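Local structure of MMACHC-like protein (Caenorhabditis elegans, 5UJC) at residues 43-48 with 128-133; 54-59 with 190-195; 132-137 with 184-189; 147-152 with 169-174. The protein binds vitamin B12 derivatives for intracellular trafficking and probably removes their upper axial ligand, reductively with a flavin for cyanocobalamin and with glutathione for methylcobalamin. All blocks are in the same frame, centred on the assembly; numbering follows the deposited sequence.

Contact 1 of 4, residues 43-48 with 128-133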
loop_
_atom_site.group_PDB
_atom_site.type_symbol
_atom_site.label_atom_id
_atom_site.label_comp_id
_atom_site.label_asym_id
_atom_site.label_seq_id
_atom_site.Cartn_x
_atom_site.Cartn_y
_atom_site.Cartn_z
ATOM N N SER A 43 18.282 10.063 -9.678
ATOM C CA SER A 43 18.253 8.670 -9.290
ATOM C C SER A 43 17.535 7.825 -10.358
ATOM O O SER A 43 16.741 8.348 -11.144
ATOM C CB SER A 43 17.625 8.510 -7.932
ATOM O OG SER A 43 16.352 8.268 -8.032
ATOM N N PRO A 44 17.754 6.506 -10.344
ATOM C CA PRO A 44 17.031 5.629 -11.281
ATOM C C PRO A 44 15.499 5.671 -11.097
ATOM O O PRO A 44 14.744 5.261 -11.991
ATOM C CB PRO A 44 17.579 4.236 -10.949
ATOM C CG PRO A 44 18.884 4.474 -10.344
ATOM C CD PRO A 44 18.822 5.793 -9.638
ATOM N N PHE A 45 15.078 6.117 -9.925
ATOM C CA PHE A 45 13.682 6.142 -9.549
ATOM C C PHE A 45 12.961 7.424 -9.982
ATOM O O PHE A 45 11.763 7.511 -9.885
ATOM C CB PHE A 45 13.568 5.963 -8.027
ATOM C CG PHE A 45 13.982 4.604 -7.568
ATOM C CD1 PHE A 45 13.148 3.530 -7.754
ATOM C CD2 PHE A 45 15.237 4.394 -7.003
ATOM C CE1 PHE A 45 13.538 2.270 -7.381
ATOM C CE2 PHE A 45 15.620 3.142 -6.605
ATOM C CZ PHE A 45 14.762 2.081 -6.777
ATOM N N ALA A 46 13.704 8.446 -10.407
ATOM C CA ALA A 46 13.072 9.691 -10.837
ATOM C C ALA A 46 12.039 9.408 -11.953
ATOM O O ALA A 46 12.306 8.647 -12.857
ATOM C CB ALA A 46 14.125 10.673 -11.322
ATOM N N LEU A 47 10.861 10.013 -11.850
ATOM C CA LEU A 47 9.797 9.768 -12.793
ATOM C C LEU A 47 9.779 10.855 -13.867
ATOM O O LEU A 47 10.024 12.032 -13.562
ATOM C CB LEU A 47 8.459 9.745 -12.067
ATOM C CG LEU A 47 8.322 8.645 -11.025
ATOM C CD1 LEU A 47 7.083 8.882 -10.149
ATOM C CD2 LEU A 47 8.246 7.283 -11.702
ATOM N N PRO A 48 9.457 10.472 -15.123
ATOM C CA PRO A 48 9.621 11.373 -16.269
ATOM C C PRO A 48 8.387 12.269 -16.519
ATOM O O PRO A 48 7.784 12.215 -17.580
ATOM C CB PRO A 48 9.838 10.403 -17.428
ATOM C CG PRO A 48 9.004 9.237 -17.061
ATOM C CD PRO A 48 9.178 9.089 -15.568
ATOM N N ARG A 128 13.929 -5.797 -12.620
ATOM C CA ARG A 128 13.327 -6.016 -11.295
ATOM C C ARG A 128 13.497 -4.811 -10.363
ATOM O O ARG A 128 13.401 -4.946 -9.138
ATOM C CB ARG A 128 13.823 -7.310 -10.615
ATOM C CG ARG A 128 13.724 -8.567 -11.466
ATOM C CD ARG A 128 14.017 -9.868 -10.677
ATOM N NE ARG A 128 13.104 -10.064 -9.531
ATOM C CZ ARG A 128 11.841 -10.477 -9.610
ATOM N NH1 ARG A 128 11.298 -10.833 -10.784
ATOM N NH2 ARG A 128 11.111 -10.563 -8.495
ATOM N N ARG A 129 13.635 -3.620 -10.944
ATOM C CA ARG A 129 13.583 -2.387 -10.146
ATOM C C ARG A 129 12.124 -2.005 -9.952
ATOM O O ARG A 129 11.374 -1.926 -10.925
ATOM C CB ARG A 129 14.330 -1.238 -10.830
ATOM C CG ARG A 129 14.315 0.038 -9.981
ATOM C CD ARG A 129 15.043 1.204 -10.612
ATOM N NE ARG A 129 14.577 1.540 -11.975
ATOM C CZ ARG A 129 13.458 2.227 -12.287
ATOM N NH1 ARG A 129 12.517 2.534 -11.360
ATOM N NH2 ARG A 129 13.238 2.549 -13.566
ATOM N N PRO A 130 11.721 -1.698 -8.704
ATOM C CA PRO A 130 10.369 -1.176 -8.533
ATOM C C PRO A 130 10.164 0.100 -9.329
ATOM O O PRO A 130 11.027 0.949 -9.360
ATOM C CB PRO A 130 10.278 -0.906 -7.031
ATOM C CG PRO A 130 11.287 -1.812 -6.433
ATOM C CD PRO A 130 12.413 -1.838 -7.419
ATOM N N LYS A 131 9.016 0.208 -9.990
ATOM C CA LYS A 131 8.724 1.390 -10.778
ATOM C C LYS A 131 8.450 2.616 -9.957
ATOM O O LYS A 131 8.679 3.734 -10.441
ATOM C CB LYS A 131 7.569 1.130 -11.734
ATOM C CG LYS A 131 7.870 0.059 -12.756
ATOM C CD LYS A 131 6.999 0.172 -14.003
ATOM C CE LYS A 131 7.577 1.177 -14.986
ATOM N NZ LYS A 131 7.211 0.857 -16.402
ATOM N N ILE A 132 7.908 2.448 -8.748
ATOM C CA ILE A 132 7.668 3.581 -7.869
ATOM C C ILE A 132 7.802 3.150 -6.425
ATOM O O ILE A 132 7.430 2.015 -6.066
ATOM C CB ILE A 132 6.314 4.252 -8.159
ATOM C CG1 ILE A 132 6.264 5.655 -7.518
ATOM C CG2 ILE A 132 5.152 3.380 -7.703
ATOM C CD1 ILE A 132 5.145 6.502 -8.048
ATOM N N LEU A 133 8.421 4.010 -5.610
ATOM C CA LEU A 133 8.727 3.671 -4.221
ATOM C C LEU A 133 7.622 4.186 -3.327
ATOM O O LEU A 133 7.493 5.393 -3.087
ATOM C CB LEU A 133 10.100 4.239 -3.822
ATOM C CG LEU A 133 11.268 3.611 -4.590
ATOM C CD1 LEU A 133 12.550 4.242 -4.155
ATOM C CD2 LEU A 133 11.312 2.091 -4.405
HETATM O O HOH W 1 10.336 5.488 -9.050
#
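The ring of Phe45 is held between two aliphatic groups. Over the centre of one face sits CD1 of Leu133, 3.6 Å from the ring centroid and almost on the ring normal, a CH-pi contact; on the opposite face CD of Arg129 lies nearer the rim, 4.1 Å from the centroid. Pro130 O comes to the ring edge, 3.5 Å from Phe45 CE1, and a water also lies in the ring plane. With CG of Arg129 anti to its backbone N (chi1 -178°), the side chain runs out across the ring, and a bend at chi3 then turns the guanidinium almost perpendicular to it. That flat group instead presents a face to Pro44 O, which stands 3.3 Å from Arg129 CZ, above the plane rather than in line with an N-H.

No direct hydrogen bond joins the two loops, but the water donates to Phe45 O at 2.6 Å and to Lys131 O. Farther along, the Leu47 and Ile132 side chains cross at about a right angle, their CD1 methyls 3.7 Å apart. An ST turn, in which Ser43 OG accepts from Phe45 N, shapes the start of the 43-48 loop within a type I turn. Phe45, Pro130, Ile132 and Leu133 line the pocket of bound methylcobalamin, and Ile132 O takes a hydrogen bond from it, so this loop-to-loop contact builds part of the wall of the B12 site.

Contact 2 of 4, residues 54-59 with 190-195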
loop_
_atom_site.group_PDB
_atom_site.type_symbol
_atom_site.label_atom_id
_atom_site.label_comp_id
_atom_site.label_asym_id
_atom_site.label_seq_id
_atom_site.Cartn_x
_atom_site.Cartn_y
_atom_site.Cartn_z
ATOM N N MET A 54 0.049 16.089 -11.342
ATOM C CA MET A 54 -0.775 15.479 -10.304
ATOM C C MET A 54 -0.604 13.962 -10.239
ATOM O O MET A 54 -0.620 13.281 -11.273
ATOM C CB MET A 54 -2.243 15.791 -10.581
ATOM C CG MET A 54 -3.217 15.159 -9.605
ATOM S SD MET A 54 -4.924 15.315 -10.168
ATOM C CE MET A 54 -5.778 14.233 -9.022
ATOM N N ALA A 55 -0.466 13.453 -9.016
ATOM C CA ALA A 55 -0.531 12.022 -8.744
ATOM C C ALA A 55 -1.461 11.762 -7.564
ATOM O O ALA A 55 -1.621 12.617 -6.675
ATOM C CB ALA A 55 0.853 11.476 -8.450
ATOM N N LEU A 56 -2.026 10.546 -7.542
ATOM C CA LEU A 56 -2.822 10.044 -6.412
ATOM C C LEU A 56 -2.247 8.739 -5.929
ATOM O O LEU A 56 -2.122 7.788 -6.692
ATOM C CB LEU A 56 -4.291 9.826 -6.795
ATOM C CG LEU A 56 -5.124 11.073 -7.031
ATOM C CD1 LEU A 56 -6.491 10.650 -7.576
ATOM C CD2 LEU A 56 -5.300 11.853 -5.739
ATOM N N LEU A 57 -1.934 8.700 -4.647
ATOM C CA LEU A 57 -1.538 7.482 -3.971
ATOM C C LEU A 57 -2.779 6.813 -3.388
ATOM O O LEU A 57 -3.476 7.417 -2.597
ATOM C CB LEU A 57 -0.553 7.832 -2.850
ATOM C CG LEU A 57 -0.128 6.699 -1.923
ATOM C CD1 LEU A 57 0.637 5.626 -2.682
ATOM C CD2 LEU A 57 0.680 7.236 -0.756
ATOM N N ILE A 58 -2.954 5.532 -3.704
ATOM C CA ILE A 58 -4.065 4.727 -3.198
ATOM C C ILE A 58 -3.487 3.697 -2.231
ATOM O O ILE A 58 -2.539 2.961 -2.573
ATOM C CB ILE A 58 -4.808 3.991 -4.336
ATOM C CG1 ILE A 58 -5.395 5.022 -5.352
ATOM C CG2 ILE A 58 -5.882 3.114 -3.752
ATOM C CD1 ILE A 58 -5.927 4.423 -6.644
ATOM N N LEU A 59 -4.005 3.690 -1.010
ATOM C CA LEU A 59 -3.614 2.680 -0.034
ATOM C C LEU A 59 -4.816 1.918 0.452
ATOM O O LEU A 59 -5.973 2.381 0.296
ATOM C CB LEU A 59 -2.820 3.284 1.094
ATOM C CG LEU A 59 -3.406 4.328 1.972
ATOM C CD1 LEU A 59 -4.272 3.684 3.042
ATOM C CD2 LEU A 59 -2.301 5.163 2.648
ATOM N N LEU A 190 -1.694 6.626 -9.282
ATOM C CA LEU A 190 -2.226 7.131 -10.544
ATOM C C LEU A 190 -1.531 8.429 -10.883
ATOM O O LEU A 190 -1.418 9.310 -10.029
ATOM C CB LEU A 190 -3.719 7.383 -10.425
ATOM C CG LEU A 190 -4.590 6.257 -9.905
ATOM C CD1 LEU A 190 -6.025 6.720 -9.785
ATOM C CD2 LEU A 190 -4.511 5.031 -10.747
ATOM N N ILE A 191 -1.014 8.526 -12.097
ATOM C CA ILE A 191 -0.336 9.741 -12.540
ATOM C C ILE A 191 -1.133 10.321 -13.705
ATOM O O ILE A 191 -1.502 9.603 -14.610
ATOM C CB ILE A 191 1.106 9.437 -12.984
ATOM C CG1 ILE A 191 1.874 8.740 -11.841
ATOM C CG2 ILE A 191 1.828 10.731 -13.415
ATOM C CD1 ILE A 191 3.291 8.301 -12.198
ATOM N N PHE A 192 -1.379 11.634 -13.656
ATOM C CA PHE A 192 -2.208 12.340 -14.651
ATOM C C PHE A 192 -1.353 13.348 -15.418
ATOM O O PHE A 192 -1.216 14.502 -15.001
ATOM C CB PHE A 192 -3.350 13.028 -13.949
ATOM C CG PHE A 192 -4.240 12.076 -13.189
ATOM C CD1 PHE A 192 -5.305 11.460 -13.813
ATOM C CD2 PHE A 192 -3.975 11.759 -11.865
ATOM C CE1 PHE A 192 -6.082 10.544 -13.128
ATOM C CE2 PHE A 192 -4.769 10.838 -11.185
ATOM C CZ PHE A 192 -5.807 10.237 -11.822
ATOM N N PRO A 193 -0.745 12.910 -16.534
ATOM C CA PRO A 193 0.280 13.744 -17.159
ATOM C C PRO A 193 -0.216 15.093 -17.659
ATOM O O PRO A 193 0.596 16.013 -17.814
ATOM C CB PRO A 193 0.767 12.878 -18.343
ATOM C CG PRO A 193 0.450 11.487 -17.948
ATOM C CD PRO A 193 -0.829 11.579 -17.163
ATOM N N ASN A 194 -1.524 15.214 -17.926
ATOM C CA ASN A 194 -2.086 16.475 -18.431
ATOM C C ASN A 194 -2.683 17.370 -17.352
ATOM O O ASN A 194 -3.249 18.412 -17.674
ATOM C CB ASN A 194 -3.157 16.192 -19.508
ATOM C CG ASN A 194 -2.599 15.444 -20.703
ATOM O OD1 ASN A 194 -3.230 14.523 -21.226
ATOM N ND2 ASN A 194 -1.409 15.825 -21.134
ATOM N N VAL A 195 -2.522 16.994 -16.077
ATOM C CA VAL A 195 -3.105 17.750 -14.991
ATOM C C VAL A 195 -1.993 18.306 -14.103
ATOM O O VAL A 195 -1.221 17.553 -13.517
ATOM C CB VAL A 195 -4.071 16.892 -14.140
ATOM C CG1 VAL A 195 -4.650 17.722 -13.023
ATOM C CG2 VAL A 195 -5.172 16.305 -15.016
#
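Strands 54-59 and 190-192 run antiparallel, their axes 4.8 Å apart at closest approach and their directions 168° apart. Leu56 and Leu190 form a hydrogen-bonded pair with two reciprocal bonds, Leu56 N to Leu190 O at 2.8 Å and Leu190 N to Leu56 O at 2.9 Å. Ala55 and Ile191 make the neighbouring non-hydrogen-bonded pair. Phe192 N then donates to Met54 O, and beyond the type I turn from Phe192 to Val195 the chain comes back far enough for Val195 O to accept from Met54 N at 2.9 Å.

The side chains of Met54, Leu56, Ile58, Leu190 and Phe192 gather on one face of the sheet. Met54 carries the most contact: with CG anti to the backbone N (chi1 177°) and the chain extended, it runs alongside Phe192 and Val195. Its SD lies 3.7 Å from Val195 CG1 and 4.8 Å from the centroid of the Phe192 ring, an oblique Met-aromatic contact. CD1 of Leu56 reaches Phe192 CE2 at 4.0 Å, and farther along the methyls Ile58 CD1 and Leu190 CD1 meet at 3.9 Å. Helices 5-18 and 93-109 cover this face, Ile11 touching Met54, Phe192 and Val195 while Leu109 touches Leu190 and Phe192. Ala55 and Ile191 face the other way.

All polar groups that meet here belong to the backbone and are paired in nearly straight bonds, whereas the side chains offer only hydrocarbon, sulfur and an aromatic ring. Such chemistry suits the buried central pair of a four-stranded antiparallel sheet.

Contact 3 of 4, residues 132-137 with 184-189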
loop_
_atom_site.group_PDB
_atom_site.type_symbol
_atom_site.label_atom_id
_atom_site.label_comp_id
_atom_site.label_asym_id
_atom_site.label_seq_id
_atom_site.Cartn_x
_atom_site.Cartn_y
_atom_site.Cartn_z
ATOM N N ILE A 132 7.908 2.448 -8.748
ATOM C CA ILE A 132 7.668 3.581 -7.869
ATOM C C ILE A 132 7.802 3.150 -6.425
ATOM O O ILE A 132 7.430 2.015 -6.066
ATOM C CB ILE A 132 6.314 4.252 -8.159
ATOM C CG1 ILE A 132 6.264 5.655 -7.518
ATOM C CG2 ILE A 132 5.152 3.380 -7.703
ATOM C CD1 ILE A 132 5.145 6.502 -8.048
ATOM N N LEU A 133 8.421 4.010 -5.610
ATOM C CA LEU A 133 8.727 3.671 -4.221
ATOM C C LEU A 133 7.622 4.186 -3.327
ATOM O O LEU A 133 7.493 5.393 -3.087
ATOM C CB LEU A 133 10.100 4.239 -3.822
ATOM C CG LEU A 133 11.268 3.611 -4.590
ATOM C CD1 LEU A 133 12.550 4.242 -4.155
ATOM C CD2 LEU A 133 11.312 2.091 -4.405
ATOM N N MET A 134 6.776 3.271 -2.889
ATOM C CA MET A 134 5.520 3.637 -2.235
ATOM C C MET A 134 5.670 4.313 -0.888
ATOM O O MET A 134 4.895 5.212 -0.545
ATOM C CB MET A 134 4.650 2.396 -2.071
ATOM C CG MET A 134 4.123 1.867 -3.341
ATOM S SD MET A 134 3.032 3.034 -4.144
ATOM C CE MET A 134 2.432 2.052 -5.493
ATOM N N GLN A 135 6.673 3.905 -0.116
ATOM C CA GLN A 135 6.879 4.536 1.198
ATOM C C GLN A 135 7.318 5.981 1.045
ATOM O O GLN A 135 6.919 6.853 1.820
ATOM C CB GLN A 135 7.872 3.738 2.044
ATOM C CG GLN A 135 7.364 2.333 2.335
ATOM C CD GLN A 135 8.474 1.379 2.645
ATOM O OE1 GLN A 135 9.421 1.232 1.862
ATOM N NE2 GLN A 135 8.390 0.726 3.805
ATOM N N THR A 136 8.089 6.257 0.001
ATOM C CA THR A 136 8.463 7.641 -0.301
ATOM C C THR A 136 7.224 8.448 -0.732
ATOM O O THR A 136 7.008 9.554 -0.241
ATOM C CB THR A 136 9.565 7.694 -1.361
ATOM O OG1 THR A 136 10.769 7.124 -0.820
ATOM C CG2 THR A 136 9.857 9.113 -1.790
ATOM N N CYS A 137 6.381 7.864 -1.601
ATOM C CA CYS A 137 5.127 8.530 -1.955
ATOM C C CYS A 137 4.297 8.836 -0.705
ATOM O O CYS A 137 3.736 9.899 -0.577
ATOM C CB CYS A 137 4.269 7.684 -2.912
ATOM S SG CYS A 137 4.974 7.441 -4.534
ATOM N N PHE A 184 -2.051 -1.547 7.229
ATOM C CA PHE A 184 -2.439 -0.964 5.955
ATOM C C PHE A 184 -1.380 -1.377 4.927
ATOM O O PHE A 184 -0.328 -1.916 5.303
ATOM C CB PHE A 184 -2.507 0.590 6.049
ATOM C CG PHE A 184 -1.163 1.271 5.913
ATOM C CD1 PHE A 184 -0.264 1.324 6.979
ATOM C CD2 PHE A 184 -0.793 1.852 4.720
ATOM C CE1 PHE A 184 0.989 1.916 6.822
ATOM C CE2 PHE A 184 0.467 2.435 4.556
ATOM C CZ PHE A 184 1.351 2.476 5.616
ATOM N N ALA A 185 -1.638 -1.095 3.646
ATOM C CA ALA A 185 -0.633 -1.273 2.619
ATOM C C ALA A 185 -0.773 -0.233 1.548
ATOM O O ALA A 185 -1.871 0.228 1.262
ATOM C CB ALA A 185 -0.747 -2.662 2.009
ATOM N N PHE A 186 0.345 0.104 0.913
ATOM C CA PHE A 186 0.289 0.919 -0.295
ATOM C C PHE A 186 -0.121 0.024 -1.466
ATOM O O PHE A 186 0.246 -1.126 -1.512
ATOM C CB PHE A 186 1.632 1.567 -0.557
ATOM C CG PHE A 186 2.082 2.466 0.551
ATOM C CD1 PHE A 186 1.456 3.697 0.753
ATOM C CD2 PHE A 186 3.085 2.075 1.436
ATOM C CE1 PHE A 186 1.887 4.540 1.776
ATOM C CE2 PHE A 186 3.522 2.934 2.439
ATOM C CZ PHE A 186 2.929 4.137 2.613
ATOM N N ARG A 187 -0.925 0.544 -2.376
ATOM C CA ARG A 187 -1.421 -0.283 -3.485
ATOM C C ARG A 187 -1.037 0.259 -4.856
ATOM O O ARG A 187 -0.475 -0.481 -5.674
ATOM C CB ARG A 187 -2.949 -0.507 -3.383
ATOM C CG ARG A 187 -3.342 -1.313 -2.143
ATOM C CD ARG A 187 -2.776 -2.724 -2.176
ATOM N NE ARG A 187 -3.118 -3.501 -0.989
ATOM C CZ ARG A 187 -2.572 -4.668 -0.700
ATOM N NH1 ARG A 187 -1.780 -5.282 -1.592
ATOM N NH2 ARG A 187 -2.828 -5.251 0.467
ATOM N N SER A 188 -1.407 1.495 -5.160
ATOM C CA SER A 188 -1.215 2.011 -6.512
ATOM C C SER A 188 -0.986 3.505 -6.494
ATOM O O SER A 188 -1.402 4.205 -5.572
ATOM C CB SER A 188 -2.436 1.702 -7.429
ATOM O OG SER A 188 -2.720 0.320 -7.491
ATOM N N VAL A 189 -0.323 3.995 -7.531
ATOM C CA VAL A 189 -0.254 5.403 -7.798
ATOM C C VAL A 189 -0.793 5.663 -9.196
ATOM O O VAL A 189 -0.432 4.973 -10.150
ATOM C CB VAL A 189 1.192 5.936 -7.691
ATOM C CG1 VAL A 189 1.299 7.332 -8.287
ATOM C CG2 VAL A 189 1.673 5.935 -6.235
#
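Met134, in the first turn of helix 134-140, fills the hollow between Phe186 and Val189 on strand 185-196, a helix-on-sheet packing at the centre of the protein. The strand carries a classic beta bulge here, Arg187 and Ser188 both facing Ile58, and Phe186 and Val189 on its two sides turn toward the helix. Met134 CB presses against Phe186 CB at 3.5 Å. A bend at chi2 (-63°) then carries the sulfur past Phe186 toward Val189 CG2, 3.8 Å from SD, and lays the methyl CE over the bulge, 3.8 Å from Ser188 CA.

Val189 is the strand's own bump. Its branches enter a notch lined by Met134, Ile132 and Cys137, where CG1 meets Ile132 CD1 at 3.9 Å and CG2 comes 4.0 Å from Cys137 SG. Leu57 of strand 53-60 touches Met134, Phe186 and Val189, adding a further hydrocarbon surface.

At the other end, the Phe186 ring is covered on both faces, with Phe184 offset toward the rim on one. Gln135 CG approaches CE2 of this ring obliquely, at 3.9 Å, but its amide NE2 serves bound methylcobalamin and Gly173 O. The cobalamin also hydrogen-bonds Met134 N and Phe186 O, so helix start and strand both bind it. On the second face of Phe186, Met134 O stands 3.7 Å above the ring plane, over its centre.

Contact 4 of 4, residues 147-152 with 169-174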
loop_
_atom_site.group_PDB
_atom_site.type_symbol
_atom_site.label_atom_id
_atom_site.label_comp_id
_atom_site.label_asym_id
_atom_site.label_seq_id
_atom_site.Cartn_x
_atom_site.Cartn_y
_atom_site.Cartn_z
ATOM N N TYR A 147 9.834 5.705 8.262
ATOM C CA TYR A 147 10.971 5.546 9.143
ATOM C C TYR A 147 12.067 4.767 8.424
ATOM O O TYR A 147 11.922 3.550 8.150
ATOM C CB TYR A 147 10.539 4.846 10.446
ATOM C CG TYR A 147 9.634 5.703 11.252
ATOM C CD1 TYR A 147 10.134 6.707 12.052
ATOM C CD2 TYR A 147 8.255 5.558 11.177
ATOM C CE1 TYR A 147 9.304 7.579 12.697
ATOM C CE2 TYR A 147 7.401 6.417 11.856
ATOM C CZ TYR A 147 7.930 7.449 12.584
ATOM O OH TYR A 147 7.097 8.338 13.235
ATOM N N GLN A 148 13.163 5.470 8.103
ATOM C CA GLN A 148 14.207 4.905 7.277
ATOM C C GLN A 148 15.431 4.587 8.139
ATOM O O GLN A 148 15.860 5.431 8.908
ATOM C CB GLN A 148 14.603 5.915 6.207
ATOM C CG GLN A 148 13.445 6.324 5.312
ATOM C CD GLN A 148 13.906 7.017 4.050
ATOM O OE1 GLN A 148 14.678 6.461 3.267
ATOM N NE2 GLN A 148 13.437 8.220 3.844
ATOM N N PRO A 149 16.036 3.380 7.970
ATOM C CA PRO A 149 17.173 3.042 8.816
ATOM C C PRO A 149 18.313 4.064 8.745
ATOM O O PRO A 149 18.962 4.341 9.773
ATOM C CB PRO A 149 17.627 1.690 8.271
ATOM C CG PRO A 149 16.379 1.074 7.725
ATOM C CD PRO A 149 15.565 2.211 7.192
ATOM N N CYS A 150 18.533 4.643 7.562
ATOM C CA CYS A 150 19.626 5.636 7.369
ATOM C C CYS A 150 19.412 6.922 8.175
ATOM O O CYS A 150 20.352 7.703 8.347
ATOM C CB CYS A 150 19.790 5.995 5.867
ATOM S SG CYS A 150 18.345 6.823 5.088
ATOM N N HIS A 151 18.162 7.168 8.628
ATOM C CA HIS A 151 17.862 8.343 9.472
ATOM C C HIS A 151 18.009 8.093 10.987
ATOM O O HIS A 151 17.767 9.000 11.790
ATOM C CB HIS A 151 16.445 8.862 9.176
ATOM C CG HIS A 151 16.285 9.448 7.809
ATOM N ND1 HIS A 151 15.058 9.556 7.190
ATOM C CD2 HIS A 151 17.191 9.958 6.940
ATOM C CE1 HIS A 151 15.212 10.112 6.003
ATOM N NE2 HIS A 151 16.496 10.365 5.825
ATOM N N PHE A 152 18.390 6.866 11.364
ATOM C CA PHE A 152 18.487 6.474 12.769
ATOM C C PHE A 152 19.860 5.847 13.099
ATOM O O PHE A 152 19.996 5.022 13.992
ATOM C CB PHE A 152 17.290 5.581 13.132
ATOM C CG PHE A 152 15.982 6.324 13.095
ATOM C CD1 PHE A 152 15.573 7.079 14.201
ATOM C CD2 PHE A 152 15.266 6.457 11.903
ATOM C CE1 PHE A 152 14.436 7.872 14.140
ATOM C CE2 PHE A 152 14.128 7.257 11.838
ATOM C CZ PHE A 152 13.728 7.977 12.959
ATOM N N LEU A 169 17.839 -10.086 0.658
ATOM C CA LEU A 169 17.004 -9.256 1.507
ATOM C C LEU A 169 17.825 -8.157 2.160
ATOM O O LEU A 169 18.968 -8.371 2.553
ATOM C CB LEU A 169 16.311 -10.091 2.567
ATOM C CG LEU A 169 15.381 -11.192 2.052
ATOM C CD1 LEU A 169 14.936 -12.090 3.194
ATOM C CD2 LEU A 169 14.166 -10.598 1.343
ATOM N N LYS A 170 17.234 -6.970 2.231
ATOM C CA LYS A 170 17.825 -5.848 2.899
ATOM C C LYS A 170 17.052 -5.471 4.119
ATOM O O LYS A 170 15.882 -5.740 4.217
ATOM C CB LYS A 170 17.887 -4.656 1.944
ATOM C CG LYS A 170 18.766 -4.926 0.723
ATOM C CD LYS A 170 20.265 -4.971 1.105
ATOM C CE LYS A 170 21.108 -5.565 -0.006
ATOM N NZ LYS A 170 21.049 -4.754 -1.252
ATOM N N PHE A 171 17.710 -4.776 5.036
ATOM C CA PHE A 171 17.024 -4.215 6.216
ATOM C C PHE A 171 16.361 -2.916 5.795
ATOM O O PHE A 171 17.026 -1.905 5.586
ATOM C CB PHE A 171 18.039 -4.016 7.365
ATOM C CG PHE A 171 17.404 -3.646 8.701
ATOM C CD1 PHE A 171 17.084 -2.337 8.989
ATOM C CD2 PHE A 171 17.138 -4.614 9.643
ATOM C CE1 PHE A 171 16.581 -1.984 10.223
ATOM C CE2 PHE A 171 16.631 -4.277 10.888
ATOM C CZ PHE A 171 16.356 -2.956 11.183
ATOM N N ILE A 172 15.045 -2.981 5.587
ATOM C CA ILE A 172 14.296 -1.883 4.977
ATOM C C ILE A 172 13.491 -1.071 5.974
ATOM O O ILE A 172 13.232 -1.501 7.105
ATOM C CB ILE A 172 13.383 -2.349 3.809
ATOM C CG1 ILE A 172 12.356 -3.403 4.279
ATOM C CG2 ILE A 172 14.237 -2.907 2.665
ATOM C CD1 ILE A 172 11.202 -3.597 3.318
ATOM N N GLY A 173 13.109 0.121 5.553
ATOM C CA GLY A 173 12.303 0.993 6.399
ATOM C C GLY A 173 10.843 0.599 6.462
ATOM O O GLY A 173 10.384 -0.321 5.749
ATOM N N LEU A 174 10.108 1.367 7.257
ATOM C CA LEU A 174 8.727 1.078 7.617
ATOM C C LEU A 174 7.958 2.367 7.706
ATOM O O LEU A 174 8.395 3.320 8.365
ATOM C CB LEU A 174 8.656 0.374 8.970
ATOM C CG LEU A 174 7.255 0.095 9.536
ATOM C CD1 LEU A 174 6.518 -0.935 8.679
ATOM C CD2 LEU A 174 7.370 -0.391 10.972
#
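Two backbone hydrogen bonds join Tyr147 and Leu174 as a hydrogen-bonded antiparallel pair at the end of a two-stranded sheet: Tyr147 N donates to Leu174 O at 2.8 Å and Leu174 N to Tyr147 O at 3.0 Å. In the first bond the donor stands 35° out of the carbonyl plane, in the second 19°. Leu174 O also lies near the edge of the Tyr147 ring, 3.6 Å from CD2. From there the ring leads away from the pair, and its hydroxyl is hydrogen-bonded to the backbone nitrogens of Ile208 and Leu209.

Past the pair the segments stay close because Gly173 has no side chain, which lets its CA come 3.1 Å from Tyr147 O, with Gln148 CA and Pro149 CD close by. Gln148 CB points away from the 169-174 segment, and its OE1 hydrogen-bonds bound methylcobalamin, while Lys170 O hydrogen-bonds the cobalamin from the other segment, so both segments contribute to this end of the B12 pocket.

Pro149, opening a 3-10 segment, forms the outer packing. CD rests against the glycine, and CG reaches toward Phe171, whose own CG, anti to its backbone N (chi1 -171°), swings the ring toward the proline. The proline meets this ring at the edge and in its plane, with Pro149 CG 3.7 Å from Phe171 CD1.

How the contacts relate
Strand 185-196 connects contacts 2 and 3, whose centres lie 12 Å apart: its later residues 190-192 pair with strand 53-60 in contact 2, and its bulged beginning receives helix 134-140 in contact 3. Contact 1 shares Ile132 and Leu133 with contact 3, also 12 Å away, so the 128-133 loop passes directly from one to the other. Contact 4 lies 26 Å from contact 2 but touches contact 3 through Gln135 NE2 and Gly173 O. Along the chain, the segments of contacts 1 and 2 alternate, and contact 4 falls between the two segments of contact 3. Contacts 1, 3 and 4 each contribute residues to the methylcobalamin pocket, while contact 2 lies in the sheet behind.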